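Local coordinates for protein serine--tRNA ligase (Pyrococcus horikoshii, PDB 2DQ0) that catalyses the ATP-dependent attachment of serine to tRNA(Ser), and is probably also able to charge tRNA(Sec) with serine, at residues A[13-18]-A[28-33]; A[34-39]-A[97-102]; A[155-160]-A[420-425]. All blocks are in the same frame, centred on the assembly; numbering follows the deposited sequence.

Interaction 1. Residues A[13-18]-A[28-33]; sequences LVKNDL and KWVDEI
Val30 and Lys15 lie at the middle of this contact between two antiparallel helices of the N-terminal domain, the tRNA-binding extension of seryl-tRNA synthetase. Helix 11-21 packs against the first turns of helix 28-65, the long helix that runs out into the coiled-coil arm. The local axes approach to 9.6 Å, with 153° between their directions, and a short connection lets the chain double back.

The apolar part is built round Val30, which points at the other helix and meets three residues there. Its CG1 is 4.0 Å from Val14 CG1, while its CG2 is the same distance from Val14 CG2; the two valines point past one another, and each methyl of one lies against a methyl of the other. Leu18, one turn on from Val14, adds CD2 at 4.2 Å from Val30 CG2. Lys15 supplies its aliphatic stem as well: CG packs 3.5 Å from Val30 CG2, and CE reaches Val30 CB at 3.6 Å. Next to Val30, Trp29 sets its ring edge-to-face with Tyr102 of helix 72-103, so the same helix serves two neighbours.

The polar part is a salt bridge on the more exposed margin. Lys15 has its CG anti to the carbonyl carbon (chi1 -67°) and an extended chain beyond, which carries the ammonium past Val30 to Asp31. The lysine chain comes in roughly square to the aspartate; NZ makes a weak second bond to OD1, and its main bond, 2.7 Å from Lys15 NZ to Asp31 OD2, arrives on the syn side, 32° out of the carboxylate plane.

Interaction 2. Residues A[34-39]-A[97-102]; sequences LKLDTE and KKIDYY
Asp37, which meets Ile99 across the contact, directs its OD2 to Arg8 NH2 of helix 4-9 in a salt bridge, with Arg41 as a second, longer and weak ionic partner. The carboxylate is thus held mainly by a third helix, outside this pair, and what Asp37 offers Ile99 is mainly backbone: Ile99 CD1 rests 3.9 Å from Asp37 N. No hydrogen bond crosses here; the joint is apolar.

Leu36 carries most of it. It points at helix 72-103, and its CG lies beside the backbone N (chi1 -79°), which brings CD1 to Lys98 and Tyr102. Leu36 and Ile99 point past each other, with Leu36 CB 3.6 Å from Ile99 CG1. This is packing at the root of the antiparallel coiled coil, the long arm of the tRNA-binding extension, where the local axes of helices 28-65 and 72-103 come within 9.6 Å at 150° between their directions. A glycine in place of Ile99 would probably open a gap beside Leu36 CB and take away the methyl that lies against the backbone at Asp37.

Leu36 CD1 touches Lys98 CB at 3.6 Å, the two side chains crossing at about a right angle, while the ammonium of Lys98 is taken by Glu94 in a salt bridge. The same methyl approaches the edge of the Tyr102 ring, near its plane, with 4.2 Å between Leu36 CD1 and Tyr102 CE1.

Interaction 3. Residues A[155-160]-A[420-425]; sequences LEWKPK and NHQEED
Trp157 lays one face of its indole against Glu424, whose CG sits over the five-membered ring as in a CH-pi contact, though its closeness is doubtful at this resolution. The side chains meet at a slant, yet the carboxylate of Glu424 is tilted only 20° from the ring plane, so the acid follows the indole beyond CG. At the far end of the six-membered ring, Gln422 O approaches at the edge, in plane, 3.7 Å from Trp157 CH2. That carbonyl oxygen also accepts a hydrogen bond from Arg133 NH2, and the side chain of Arg133 packs on Trp157 too.

These are two irregular loops of the catalytic part of a class II synthetase. Residues 155-160 link strand 152-155 to helix 162-168. The other loop, 420-425, follows helix 410-420, the helix of class II motif 3.

Beside the six-membered ring, the amide of Gln422 turns its two ends to the backbone of Lys160. Its CG sits between the backbone N and the carbonyl carbon (chi1 65°), and the chain extended beyond carries the amide there. Lys160 N donates to Gln422 OE1 at 2.9 Å, tilted from the carbonyl plane; Gln422 NE2 returns a bond to Lys160 O at 3.1 Å, in the carbonyl plane and on a lone pair. Both are fairly straight. Gripped at both ends, the amide has its flip settled, and Glu419 O takes a further bond from NE2. Pro159 CB packs 3.5 Å from Gln422 NE2.

In the fold
Interactions 1 and 2 follow each other along helix 28-65 and lie within the N-terminal tRNA-binding extension, their centres 12 Å apart. Residues 28-33 pack back onto helix 11-21, and 34-39, the next turns, onto the returning helix 72-103. Tyr102 bridges the two contacts, so helix 28-65 is packed on two neighbours where the arm begins. Interaction 3 comes later in the chain and belongs to the catalytic part, on the opposite side of the chain's centre: its centre is about 51 Å from that of interaction 1 and 59 Å from that of interaction 2.

Interaction 1. Residues A[13-18]-A[28-33]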
loop_
_atom_site.group_PDB
_atom_site.type_symbol
_atom_site.label_atom_id
_atom_site.label_comp_id
_atom_site.label_asym_id
_atom_site.label_seq_id
_atom_site.Cartn_x
_atom_site.Cartn_y
_atom_site.Cartn_z
ATOM N N LEU A 13 -18.484 37.041 -7.562
ATOM C CA LEU A 13 -17.089 36.628 -7.571
ATOM C C LEU A 13 -17.003 35.116 -7.718
ATOM O O LEU A 13 -16.202 34.605 -8.497
ATOM C CB LEU A 13 -16.406 37.058 -6.275
ATOM C CG LEU A 13 -14.957 36.673 -5.930
ATOM C CD1 LEU A 13 -14.884 35.223 -5.560
ATOM C CD2 LEU A 13 -14.039 36.974 -7.085
ATOM N N VAL A 14 -17.839 34.403 -6.977
ATOM C CA VAL A 14 -17.830 32.955 -7.034
ATOM C C VAL A 14 -18.455 32.406 -8.330
ATOM O O VAL A 14 -18.013 31.374 -8.855
ATOM C CB VAL A 14 -18.487 32.344 -5.750
ATOM C CG1 VAL A 14 -19.683 33.142 -5.351
ATOM C CG2 VAL A 14 -18.874 30.892 -5.989
ATOM N N LYS A 15 -19.455 33.095 -8.866
ATOM C CA LYS A 15 -20.062 32.643 -10.113
ATOM C C LYS A 15 -19.081 32.800 -11.271
ATOM O O LYS A 15 -18.942 31.909 -12.110
ATOM C CB LYS A 15 -21.317 33.444 -10.440
ATOM C CG LYS A 15 -22.467 33.222 -9.488
ATOM C CD LYS A 15 -23.713 33.931 -9.979
ATOM C CE LYS A 15 -24.862 33.694 -9.028
ATOM N NZ LYS A 15 -26.161 34.050 -9.638
ATOM N N ASN A 16 -18.407 33.942 -11.324
ATOM C CA ASN A 16 -17.465 34.186 -12.405
ATOM C C ASN A 16 -16.264 33.248 -12.346
ATOM O O ASN A 16 -15.699 32.891 -13.389
ATOM C CB ASN A 16 -16.984 35.647 -12.402
ATOM C CG ASN A 16 -18.090 36.632 -12.777
ATOM O OD1 ASN A 16 -19.021 36.297 -13.513
ATOM N ND2 ASN A 16 -17.977 37.861 -12.280
ATOM N N ASP A 17 -15.873 32.845 -11.137
ATOM C CA ASP A 17 -14.728 31.958 -11.015
ATOM C C ASP A 17 -15.154 30.586 -11.534
ATOM O O ASP A 17 -14.407 29.915 -12.255
ATOM C CB ASP A 17 -14.258 31.873 -9.562
ATOM C CG ASP A 17 -12.744 31.667 -9.448
ATOM O OD1 ASP A 17 -12.318 30.638 -8.891
ATOM O OD2 ASP A 17 -11.978 32.539 -9.913
ATOM N N LEU A 18 -16.372 30.192 -11.170
ATOM C CA LEU A 18 -16.945 28.928 -11.607
ATOM C C LEU A 18 -16.911 28.880 -13.126
ATOM O O LEU A 18 -16.691 27.823 -13.719
ATOM C CB LEU A 18 -18.385 28.834 -11.131
ATOM C CG LEU A 18 -18.718 27.842 -10.019
ATOM C CD1 LEU A 18 -17.599 27.758 -8.999
ATOM C CD2 LEU A 18 -20.029 28.257 -9.381
ATOM N N LYS A 28 -25.472 27.887 -11.046
ATOM C CA LYS A 28 -26.826 27.953 -10.506
ATOM C C LYS A 28 -26.911 27.615 -9.022
ATOM O O LYS A 28 -27.965 27.749 -8.405
ATOM C CB LYS A 28 -27.752 27.006 -11.275
ATOM C CG LYS A 28 -27.383 25.537 -11.171
ATOM C CD LYS A 28 -28.511 24.659 -11.679
ATOM C CE LYS A 28 -28.042 23.247 -11.976
ATOM N NZ LYS A 28 -27.087 23.226 -13.122
ATOM N N TRP A 29 -25.798 27.178 -8.452
ATOM C CA TRP A 29 -25.751 26.803 -7.041
ATOM C C TRP A 29 -25.594 27.997 -6.108
ATOM O O TRP A 29 -26.059 27.971 -4.974
ATOM C CB TRP A 29 -24.586 25.848 -6.800
ATOM C CG TRP A 29 -24.841 24.425 -7.127
ATOM C CD1 TRP A 29 -25.985 23.880 -7.634
ATOM C CD2 TRP A 29 -23.946 23.339 -6.897
ATOM N NE1 TRP A 29 -25.861 22.516 -7.725
ATOM C CE2 TRP A 29 -24.616 22.156 -7.280
ATOM C CE3 TRP A 29 -22.639 23.249 -6.395
ATOM C CZ2 TRP A 29 -24.025 20.899 -7.180
ATOM C CZ3 TRP A 29 -22.050 21.995 -6.293
ATOM C CH2 TRP A 29 -22.745 20.838 -6.683
ATOM N N VAL A 30 -24.909 29.032 -6.581
ATOM C CA VAL A 30 -24.689 30.212 -5.763
ATOM C C VAL A 30 -26.011 30.792 -5.276
ATOM O O VAL A 30 -26.142 31.169 -4.110
ATOM C CB VAL A 30 -23.944 31.276 -6.542
ATOM C CG1 VAL A 30 -23.599 32.459 -5.627
ATOM C CG2 VAL A 30 -22.706 30.665 -7.146
ATOM N N ASP A 31 -26.994 30.847 -6.169
ATOM C CA ASP A 31 -28.292 31.386 -5.816
ATOM C C ASP A 31 -29.028 30.405 -4.935
ATOM O O ASP A 31 -29.751 30.804 -4.009
ATOM C CB ASP A 31 -29.130 31.678 -7.068
ATOM C CG ASP A 31 -28.539 32.785 -7.925
ATOM O OD1 ASP A 31 -28.189 33.851 -7.382
ATOM O OD2 ASP A 31 -28.434 32.583 -9.149
ATOM N N GLU A 32 -28.845 29.119 -5.216
ATOM C CA GLU A 32 -29.512 28.104 -4.427
ATOM C C GLU A 32 -29.070 28.167 -2.961
ATOM O O GLU A 32 -29.906 28.154 -2.057
ATOM C CB GLU A 32 -29.254 26.720 -5.015
ATOM C CG GLU A 32 -29.994 25.573 -4.299
ATOM C CD GLU A 32 -31.513 25.780 -4.167
ATOM O OE1 GLU A 32 -32.086 26.602 -4.904
ATOM O OE2 GLU A 32 -32.141 25.098 -3.326
ATOM N N ILE A 33 -27.769 28.263 -2.719
ATOM C CA ILE A 33 -27.288 28.312 -1.348
ATOM C C ILE A 33 -27.748 29.615 -0.699
ATOM O O ILE A 33 -28.000 29.675 0.513
ATOM C CB ILE A 33 -25.734 28.178 -1.270
ATOM C CG1 ILE A 33 -25.073 29.511 -1.571
ATOM C CG2 ILE A 33 -25.233 27.130 -2.290
ATOM C CD1 ILE A 33 -23.575 29.398 -1.788
#

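Interaction 2. Residues A[34-39]-A[97-102]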
loop_
_atom_site.group_PDB
_atom_site.type_symbol
_atom_site.label_atom_id
_atom_site.label_comp_id
_atom_site.label_asym_id
_atom_site.label_seq_id
_atom_site.Cartn_x
_atom_site.Cartn_y
_atom_site.Cartn_z
ATOM N N LEU A 34 -27.878 30.656 -1.514
ATOM C CA LEU A 34 -28.321 31.947 -1.000
ATOM C C LEU A 34 -29.766 31.927 -0.510
ATOM O O LEU A 34 -30.052 32.400 0.596
ATOM C CB LEU A 34 -28.150 33.032 -2.060
ATOM C CG LEU A 34 -26.713 33.537 -2.198
ATOM C CD1 LEU A 34 -26.663 34.639 -3.245
ATOM C CD2 LEU A 34 -26.210 34.044 -0.863
ATOM N N LYS A 35 -30.670 31.380 -1.322
ATOM C CA LYS A 35 -32.069 31.323 -0.927
ATOM C C LYS A 35 -32.235 30.364 0.246
ATOM O O LYS A 35 -33.163 30.501 1.054
ATOM C CB LYS A 35 -32.971 30.916 -2.116
ATOM C CG LYS A 35 -33.413 29.465 -2.163
ATOM C CD LYS A 35 -34.935 29.331 -2.227
ATOM C CE LYS A 35 -35.492 29.943 -3.503
ATOM N NZ LYS A 35 -36.984 29.946 -3.547
ATOM N N LEU A 36 -31.330 29.398 0.351
ATOM C CA LEU A 36 -31.402 28.442 1.441
ATOM C C LEU A 36 -30.907 29.128 2.699
ATOM O O LEU A 36 -31.508 28.999 3.760
ATOM C CB LEU A 36 -30.534 27.210 1.156
ATOM C CG LEU A 36 -31.023 26.111 0.215
ATOM C CD1 LEU A 36 -30.003 24.974 0.250
ATOM C CD2 LEU A 36 -32.397 25.605 0.636
ATOM N N ASP A 37 -29.802 29.852 2.567
ATOM C CA ASP A 37 -29.207 30.563 3.687
ATOM C C ASP A 37 -30.227 31.551 4.217
ATOM O O ASP A 37 -30.396 31.704 5.421
ATOM C CB ASP A 37 -27.948 31.312 3.230
ATOM C CG ASP A 37 -27.138 31.879 4.395
ATOM O OD1 ASP A 37 -26.716 31.095 5.265
ATOM O OD2 ASP A 37 -26.911 33.105 4.432
ATOM N N THR A 38 -30.913 32.220 3.302
ATOM C CA THR A 38 -31.914 33.184 3.691
ATOM C C THR A 38 -33.036 32.503 4.455
ATOM O O THR A 38 -33.440 32.965 5.521
ATOM C CB THR A 38 -32.436 33.932 2.454
ATOM O OG1 THR A 38 -31.533 35.007 2.173
ATOM C CG2 THR A 38 -33.834 34.500 2.681
ATOM N N GLU A 39 -33.532 31.397 3.926
ATOM C CA GLU A 39 -34.588 30.671 4.607
ATOM C C GLU A 39 -34.095 30.250 6.009
ATOM O O GLU A 39 -34.822 30.349 7.015
ATOM C CB GLU A 39 -34.969 29.456 3.765
ATOM C CG GLU A 39 -36.108 28.630 4.321
ATOM C CD GLU A 39 -36.707 27.717 3.274
ATOM O OE1 GLU A 39 -37.590 26.906 3.637
ATOM O OE2 GLU A 39 -36.298 27.824 2.088
ATOM N N LYS A 97 -27.948 21.217 6.125
ATOM C CA LYS A 97 -27.500 20.031 5.436
ATOM C C LYS A 97 -27.421 20.283 3.924
ATOM O O LYS A 97 -26.417 19.965 3.286
ATOM C CB LYS A 97 -28.467 18.885 5.767
ATOM C CG LYS A 97 -27.927 17.469 5.582
ATOM C CD LYS A 97 -28.613 16.516 6.558
ATOM C CE LYS A 97 -28.339 16.931 8.013
ATOM N NZ LYS A 97 -29.073 16.122 9.044
ATOM N N LYS A 98 -28.478 20.859 3.354
ATOM C CA LYS A 98 -28.519 21.137 1.920
ATOM C C LYS A 98 -27.489 22.201 1.557
ATOM O O LYS A 98 -26.873 22.147 0.490
ATOM C CB LYS A 98 -29.919 21.605 1.500
ATOM C CG LYS A 98 -31.040 20.606 1.802
ATOM C CD LYS A 98 -32.419 21.191 1.477
ATOM C CE LYS A 98 -33.565 20.434 2.171
ATOM N NZ LYS A 98 -34.827 21.251 2.264
ATOM N N ILE A 99 -27.292 23.167 2.446
ATOM C CA ILE A 99 -26.328 24.213 2.170
ATOM C C ILE A 99 -24.909 23.648 2.103
ATOM O O ILE A 99 -24.174 23.905 1.140
ATOM C CB ILE A 99 -26.382 25.321 3.247
ATOM C CG1 ILE A 99 -27.700 26.082 3.141
ATOM C CG2 ILE A 99 -25.216 26.280 3.083
ATOM C CD1 ILE A 99 -28.009 26.901 4.360
ATOM N N ASP A 100 -24.526 22.881 3.125
ATOM C CA ASP A 100 -23.190 22.302 3.181
ATOM C C ASP A 100 -22.925 21.352 2.022
ATOM O O ASP A 100 -21.808 21.299 1.506
ATOM C CB ASP A 100 -22.960 21.579 4.504
ATOM C CG ASP A 100 -22.799 22.532 5.666
ATOM O OD1 ASP A 100 -22.208 23.618 5.466
ATOM O OD2 ASP A 100 -23.245 22.190 6.783
ATOM N N TYR A 101 -23.945 20.602 1.617
ATOM C CA TYR A 101 -23.812 19.681 0.489
ATOM C C TYR A 101 -23.197 20.404 -0.705
ATOM O O TYR A 101 -22.299 19.887 -1.359
ATOM C CB TYR A 101 -25.171 19.137 0.094
ATOM C CG TYR A 101 -25.134 18.270 -1.132
ATOM C CD1 TYR A 101 -24.961 16.898 -1.022
ATOM C CD2 TYR A 101 -25.312 18.824 -2.407
ATOM C CE1 TYR A 101 -24.973 16.078 -2.151
ATOM C CE2 TYR A 101 -25.326 18.029 -3.542
ATOM C CZ TYR A 101 -25.156 16.648 -3.407
ATOM O OH TYR A 101 -25.162 15.836 -4.521
ATOM N N TYR A 102 -23.695 21.603 -0.987
ATOM C CA TYR A 102 -23.166 22.405 -2.077
ATOM C C TYR A 102 -21.804 22.979 -1.701
ATOM O O TYR A 102 -20.856 22.960 -2.496
ATOM C CB TYR A 102 -24.112 23.557 -2.407
ATOM C CG TYR A 102 -25.449 23.116 -2.954
ATOM C CD1 TYR A 102 -26.630 23.379 -2.257
ATOM C CD2 TYR A 102 -25.532 22.437 -4.168
ATOM C CE1 TYR A 102 -27.856 22.972 -2.754
ATOM C CE2 TYR A 102 -26.748 22.030 -4.677
ATOM C CZ TYR A 102 -27.909 22.296 -3.968
ATOM O OH TYR A 102 -29.119 21.870 -4.460
#

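Interaction 3. Residues A[155-160]-A[420-425]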
loop_
_atom_site.group_PDB
_atom_site.type_symbol
_atom_site.label_atom_id
_atom_site.label_comp_id
_atom_site.label_asym_id
_atom_site.label_seq_id
_atom_site.Cartn_x
_atom_site.Cartn_y
_atom_site.Cartn_z
ATOM N N LEU A 155 20.404 16.234 -31.093
ATOM C CA LEU A 155 20.965 14.898 -31.045
ATOM C C LEU A 155 20.936 14.257 -32.404
ATOM O O LEU A 155 19.942 14.380 -33.157
ATOM C CB LEU A 155 20.184 14.009 -30.088
ATOM C CG LEU A 155 20.180 14.317 -28.595
ATOM C CD1 LEU A 155 19.049 13.509 -27.939
ATOM C CD2 LEU A 155 21.533 13.996 -27.984
ATOM N N GLU A 156 22.032 13.555 -32.690
ATOM C CA GLU A 156 22.212 12.824 -33.934
ATOM C C GLU A 156 21.188 11.688 -33.998
ATOM O O GLU A 156 20.181 11.745 -34.732
ATOM C CB GLU A 156 23.615 12.205 -33.988
ATOM C CG GLU A 156 24.793 13.172 -33.915
ATOM C CD GLU A 156 25.351 13.343 -32.507
ATOM O OE1 GLU A 156 26.547 13.703 -32.388
ATOM O OE2 GLU A 156 24.599 13.129 -31.525
ATOM N N TRP A 157 21.489 10.655 -33.215
ATOM C CA TRP A 157 20.685 9.448 -33.100
ATOM C C TRP A 157 19.341 9.723 -32.452
ATOM O O TRP A 157 19.135 10.764 -31.823
ATOM C CB TRP A 157 21.453 8.425 -32.272
ATOM C CG TRP A 157 22.055 9.017 -31.035
ATOM C CD1 TRP A 157 23.108 9.881 -30.966
ATOM C CD2 TRP A 157 21.622 8.810 -29.691
ATOM N NE1 TRP A 157 23.363 10.227 -29.660
ATOM C CE2 TRP A 157 22.464 9.582 -28.855
ATOM C CE3 TRP A 157 20.605 8.049 -29.111
ATOM C CZ2 TRP A 157 22.319 9.611 -27.473
ATOM C CZ3 TRP A 157 20.460 8.077 -27.740
ATOM C CH2 TRP A 157 21.315 8.856 -26.931
ATOM N N LYS A 158 18.416 8.786 -32.599
ATOM C CA LYS A 158 17.107 8.976 -31.992
ATOM C C LYS A 158 17.075 8.465 -30.541
ATOM O O LYS A 158 17.323 7.297 -30.276
ATOM C CB LYS A 158 16.026 8.281 -32.821
ATOM C CG LYS A 158 14.650 8.681 -32.377
ATOM C CD LYS A 158 13.573 8.048 -33.212
ATOM C CE LYS A 158 12.209 8.454 -32.656
ATOM N NZ LYS A 158 11.065 7.775 -33.322
ATOM N N PRO A 159 16.797 9.355 -29.583
ATOM C CA PRO A 159 16.747 8.948 -28.170
ATOM C C PRO A 159 15.567 8.004 -27.903
ATOM O O PRO A 159 14.473 8.197 -28.436
ATOM C CB PRO A 159 16.617 10.279 -27.436
ATOM C CG PRO A 159 15.863 11.142 -28.428
ATOM C CD PRO A 159 16.545 10.800 -29.735
ATOM N N LYS A 160 15.798 6.983 -27.079
ATOM C CA LYS A 160 14.772 5.993 -26.769
ATOM C C LYS A 160 13.764 6.383 -25.677
ATOM O O LYS A 160 13.996 7.283 -24.859
ATOM C CB LYS A 160 15.444 4.662 -26.393
ATOM C CG LYS A 160 16.426 4.137 -27.442
ATOM C CD LYS A 160 16.864 2.684 -27.183
ATOM C CE LYS A 160 17.876 2.172 -28.226
ATOM N NZ LYS A 160 19.297 2.701 -28.065
ATOM N N ASN A 420 16.717 11.394 -20.115
ATOM C CA ASN A 420 17.636 12.524 -20.210
ATOM C C ASN A 420 19.118 12.203 -20.087
ATOM O O ASN A 420 19.957 13.003 -20.512
ATOM C CB ASN A 420 17.272 13.574 -19.167
ATOM C CG ASN A 420 16.123 14.449 -19.608
ATOM O OD1 ASN A 420 16.247 15.212 -20.564
ATOM N ND2 ASN A 420 14.991 14.340 -18.921
ATOM N N HIS A 421 19.457 11.049 -19.516
ATOM C CA HIS A 421 20.861 10.702 -19.351
ATOM C C HIS A 421 21.273 9.440 -20.110
ATOM O O HIS A 421 22.282 8.800 -19.761
ATOM C CB HIS A 421 21.214 10.540 -17.864
ATOM C CG HIS A 421 20.991 11.771 -17.039
ATOM N ND1 HIS A 421 21.730 12.920 -17.196
ATOM C CD2 HIS A 421 20.138 12.016 -16.016
ATOM C CE1 HIS A 421 21.350 13.818 -16.305
ATOM N NE2 HIS A 421 20.385 13.295 -15.576
ATOM N N GLN A 422 20.501 9.083 -21.137
ATOM C CA GLN A 422 20.821 7.908 -21.947
ATOM C C GLN A 422 21.890 8.246 -22.986
ATOM O O GLN A 422 22.055 9.395 -23.368
ATOM C CB GLN A 422 19.594 7.426 -22.703
ATOM C CG GLN A 422 19.107 8.429 -23.728
ATOM C CD GLN A 422 17.902 7.920 -24.475
ATOM O OE1 GLN A 422 17.980 6.912 -25.177
ATOM N NE2 GLN A 422 16.769 8.609 -24.320
ATOM N N GLU A 423 22.596 7.222 -23.441
ATOM C CA GLU A 423 23.625 7.361 -24.446
ATOM C C GLU A 423 23.110 6.521 -25.615
ATOM O O GLU A 423 22.076 5.849 -25.473
ATOM C CB GLU A 423 24.962 6.843 -23.893
ATOM C CG GLU A 423 25.626 7.812 -22.896
ATOM C CD GLU A 423 26.815 7.200 -22.125
ATOM O OE1 GLU A 423 27.048 5.968 -22.231
ATOM O OE2 GLU A 423 27.512 7.955 -21.399
ATOM N N GLU A 424 23.798 6.553 -26.758
ATOM C CA GLU A 424 23.331 5.810 -27.930
ATOM C C GLU A 424 23.110 4.337 -27.691
ATOM O O GLU A 424 22.143 3.753 -28.195
ATOM C CB GLU A 424 24.305 5.905 -29.093
ATOM C CG GLU A 424 24.662 7.287 -29.570
ATOM C CD GLU A 424 25.521 7.231 -30.827
ATOM O OE1 GLU A 424 25.034 6.687 -31.845
ATOM O OE2 GLU A 424 26.675 7.718 -30.793
ATOM N N ASP A 425 24.017 3.729 -26.938
ATOM C CA ASP A 425 23.943 2.299 -26.682
ATOM C C ASP A 425 22.920 1.861 -25.639
ATOM O O ASP A 425 22.721 0.655 -25.454
ATOM C CB ASP A 425 25.320 1.773 -26.282
ATOM C CG ASP A 425 25.832 2.407 -25.012
ATOM O OD1 ASP A 425 27.032 2.246 -24.702
ATOM O OD2 ASP A 425 25.030 3.065 -24.318
#